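Local coordinates for protein VP1 (Merkel cell polyomavirus, PDB 4FMH) that forms the pentameric units of the viral capsid and binds sialylated oligosaccharides as receptors during attachment to the host cell, at residues S43-Y48 / G260-T265. Numbering follows the deposited sequence. Where two conformers were deposited one is given.
Sequences SNWYTY and GFLFKT. With SIA (N-acetyl-alpha-neuraminic acid), chain U.
The indole of W45 meets K264 and L262 with different sides of its six-membered ring. K264 and W45 approach from opposite directions, and the lysine, extended beyond CG, sets NZ over one face, a cation-pi contact 4.1 Å from the W45 ring centroid and 28° off the normal. K264 CE touches W45 CH2 at 3.6 Å. L262 has CG anti to its backbone N (chi1 -178°), which carries CD2 to the indole edge, near the plane, 3.6 Å from W45 CZ3. W45 and K264, two of the residues lining the sialylated glycan pocket, also reach the sialic acid: K264 NZ bonds O4 of the sugar at 3.0 Å, and W45 NE1 makes a weak, bent bond to the N-acetyl oxygen O10 (3.2 Å, 124°). D51 makes a salt bridge to the same ammonium through OD2 and bonds the sugar through OD1, and so probably helps to position the lysine. A type II turn from W45 to Y48, closed by Y48 N to W45 O, brings the two aromatic side chains together, with W45 CZ3 over the centre of the Y48 ring. Y48 CE1 adds a looser contact to L262 CD2 (3.9 Å), and the Y48 hydroxyl is hydrogen-bonded to L149 O of a neighbouring subunit. The 43-48 loop, between strands 11-28 and 71-76, thus packs at the end of jelly-roll strand 250-263, with H272 of adjacent strand 269-287 stacked on Y48.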
loop_
_atom_site.group_PDB
_atom_site.type_symbol
_atom_site.label_atom_id
_atom_site.label_comp_id
_atom_site.label_asym_id
_atom_site.label_seq_id
_atom_site.Cartn_x
_atom_site.Cartn_y
_atom_site.Cartn_z
ATOM N N SER B 43 -30.134 23.466 5.305
ATOM C CA SER B 43 -28.708 23.550 5.639
ATOM C C SER B 43 -28.174 22.473 6.582
ATOM O O SER B 43 -26.964 22.391 6.805
ATOM C CB SER B 43 -28.348 24.947 6.151
ATOM O OG SER B 43 -28.154 25.837 5.066
ATOM N N ASN B 44 -29.061 21.645 7.133
ATOM C CA ASN B 44 -28.615 20.541 7.985
ATOM C C ASN B 44 -27.779 19.525 7.207
ATOM O O ASN B 44 -27.037 18.735 7.799
ATOM C CB ASN B 44 -29.790 19.858 8.691
ATOM C CG ASN B 44 -30.776 19.248 7.726
ATOM O OD1 ASN B 44 -30.819 18.027 7.555
ATOM N ND2 ASN B 44 -31.582 20.092 7.092
ATOM N N TRP B 45 -27.895 19.560 5.881
ATOM C CA TRP B 45 -27.106 18.685 5.024
ATOM C C TRP B 45 -25.863 19.366 4.425
ATOM O O TRP B 45 -25.257 18.852 3.490
ATOM C CB TRP B 45 -27.985 18.038 3.948
ATOM C CG TRP B 45 -28.870 16.946 4.510
ATOM C CD1 TRP B 45 -30.234 16.906 4.497
ATOM C CD2 TRP B 45 -28.439 15.764 5.197
ATOM N NE1 TRP B 45 -30.682 15.756 5.117
ATOM C CE2 TRP B 45 -29.601 15.040 5.557
ATOM C CE3 TRP B 45 -27.182 15.235 5.530
ATOM C CZ2 TRP B 45 -29.543 13.816 6.237
ATOM C CZ3 TRP B 45 -27.124 14.024 6.212
ATOM C CH2 TRP B 45 -28.301 13.325 6.553
ATOM N N TYR B 46 -25.495 20.515 4.987
ATOM C CA TYR B 46 -24.258 21.208 4.635
ATOM C C TYR B 46 -23.060 20.265 4.782
ATOM O O TYR B 46 -22.888 19.624 5.821
ATOM C CB TYR B 46 -24.093 22.428 5.537
ATOM C CG TYR B 46 -22.802 23.190 5.393
ATOM C CD1 TYR B 46 -22.424 23.750 4.167
ATOM C CD2 TYR B 46 -21.979 23.394 6.499
ATOM C CE1 TYR B 46 -21.238 24.476 4.046
ATOM C CE2 TYR B 46 -20.796 24.112 6.389
ATOM C CZ TYR B 46 -20.433 24.648 5.162
ATOM O OH TYR B 46 -19.264 25.357 5.062
ATOM N N THR B 47 -22.246 20.218 3.727
ATOM C CA THR B 47 -21.078 19.314 3.562
ATOM C C THR B 47 -21.447 17.909 3.076
ATOM O O THR B 47 -20.594 17.017 3.031
ATOM C CB THR B 47 -20.087 19.270 4.790
ATOM O OG1 THR B 47 -20.609 18.423 5.821
ATOM C CG2 THR B 47 -19.805 20.668 5.342
ATOM N N TYR B 48 -22.709 17.737 2.689
ATOM C CA TYR B 48 -23.203 16.488 2.110
ATOM C C TYR B 48 -23.935 16.739 0.786
ATOM O O TYR B 48 -24.259 17.889 0.435
ATOM C CB TYR B 48 -24.170 15.774 3.071
ATOM C CG TYR B 48 -23.591 15.370 4.403
ATOM C CD1 TYR B 48 -23.092 14.077 4.602
ATOM C CD2 TYR B 48 -23.560 16.268 5.479
ATOM C CE1 TYR B 48 -22.561 13.693 5.829
ATOM C CE2 TYR B 48 -23.036 15.888 6.715
ATOM C CZ TYR B 48 -22.536 14.602 6.874
ATOM O OH TYR B 48 -22.012 14.220 8.083
ATOM N N GLY B 260 -16.245 10.018 1.366
ATOM C CA GLY B 260 -17.048 8.800 1.391
ATOM C C GLY B 260 -18.529 9.024 1.599
ATOM O O GLY B 260 -18.998 10.166 1.598
ATOM N N PHE B 261 -19.258 7.919 1.769
ATOM C CA PHE B 261 -20.710 7.938 1.906
ATOM C C PHE B 261 -21.149 7.915 3.360
ATOM O O PHE B 261 -20.558 7.207 4.184
ATOM C CB PHE B 261 -21.347 6.710 1.247
ATOM C CG PHE B 261 -21.184 6.641 -0.244
ATOM C CD1 PHE B 261 -21.953 7.439 -1.083
ATOM C CD2 PHE B 261 -20.287 5.730 -0.810
ATOM C CE1 PHE B 261 -21.818 7.350 -2.474
ATOM C CE2 PHE B 261 -20.148 5.634 -2.198
ATOM C CZ PHE B 261 -20.917 6.453 -3.024
ATOM N N LEU B 262 -22.205 8.676 3.652
ATOM C CA LEU B 262 -22.994 8.473 4.853
ATOM C C LEU B 262 -24.063 7.446 4.497
ATOM O O LEU B 262 -24.877 7.668 3.588
ATOM C CB LEU B 262 -23.642 9.779 5.313
ATOM C CG LEU B 262 -24.471 9.737 6.610
ATOM C CD1 LEU B 262 -23.604 9.438 7.841
ATOM C CD2 LEU B 262 -25.252 11.030 6.792
ATOM N N PHE B 263 -24.033 6.314 5.186
ATOM C CA PHE B 263 -24.978 5.225 4.947
ATOM C C PHE B 263 -26.162 5.362 5.883
ATOM O O PHE B 263 -26.011 5.234 7.100
ATOM C CB PHE B 263 -24.292 3.881 5.198
ATOM C CG PHE B 263 -23.312 3.491 4.121
ATOM C CD1 PHE B 263 -22.008 3.965 4.141
ATOM C CD2 PHE B 263 -23.701 2.649 3.092
ATOM C CE1 PHE B 263 -21.094 3.604 3.141
ATOM C CE2 PHE B 263 -22.796 2.279 2.083
ATOM C CZ PHE B 263 -21.493 2.764 2.111
ATOM N N LYS B 264 -27.332 5.620 5.309
ATOM C CA LYS B 264 -28.543 5.851 6.092
ATOM C C LYS B 264 -29.346 4.555 6.258
ATOM O O LYS B 264 -29.310 3.686 5.389
ATOM C CB LYS B 264 -29.401 6.936 5.432
ATOM C CG LYS B 264 -28.654 8.249 5.200
ATOM C CD LYS B 264 -29.507 9.241 4.426
ATOM C CE LYS B 264 -28.781 10.575 4.285
ATOM N NZ LYS B 264 -29.498 11.504 3.366
ATOM N N THR B 265 -30.063 4.445 7.378
ATOM C CA THR B 265 -30.838 3.250 7.736
ATOM C C THR B 265 -31.642 2.644 6.576
ATOM O O THR B 265 -31.633 1.434 6.380
ATOM C CB THR B 265 -31.798 3.546 8.925
ATOM O OG1 THR B 265 -31.069 4.184 9.981
ATOM C CG2 THR B 265 -32.443 2.255 9.470
HETATM C C1 SIA U . -34.644 8.221 3.956
HETATM C C2 SIA U . -35.071 9.455 4.754
HETATM C C3 SIA U . -33.828 10.089 5.406
HETATM C C4 SIA U . -32.936 10.876 4.439
HETATM C C5 SIA U . -33.752 11.853 3.596
HETATM C C6 SIA U . -34.966 11.177 2.945
HETATM C C7 SIA U . -35.853 12.229 2.254
HETATM C C8 SIA U . -36.855 11.658 1.240
HETATM C C9 SIA U . -38.057 10.971 1.883
HETATM C C10 SIA U . -32.613 13.770 2.564
HETATM C C11 SIA U . -31.674 14.209 1.486
HETATM N N5 SIA U . -32.869 12.457 2.610
HETATM O O1A SIA U . -33.660 7.549 4.352
HETATM O O1B SIA U . -35.288 7.886 2.931
HETATM O O4 SIA U . -31.934 11.620 5.158
HETATM O O6 SIA U . -35.733 10.429 3.913
HETATM O O7 SIA U . -36.524 13.023 3.243
HETATM O O8 SIA U . -37.343 12.702 0.382
HETATM O O9 SIA U . -37.823 9.561 1.869
HETATM O O10 SIA U . -33.108 14.572 3.339
#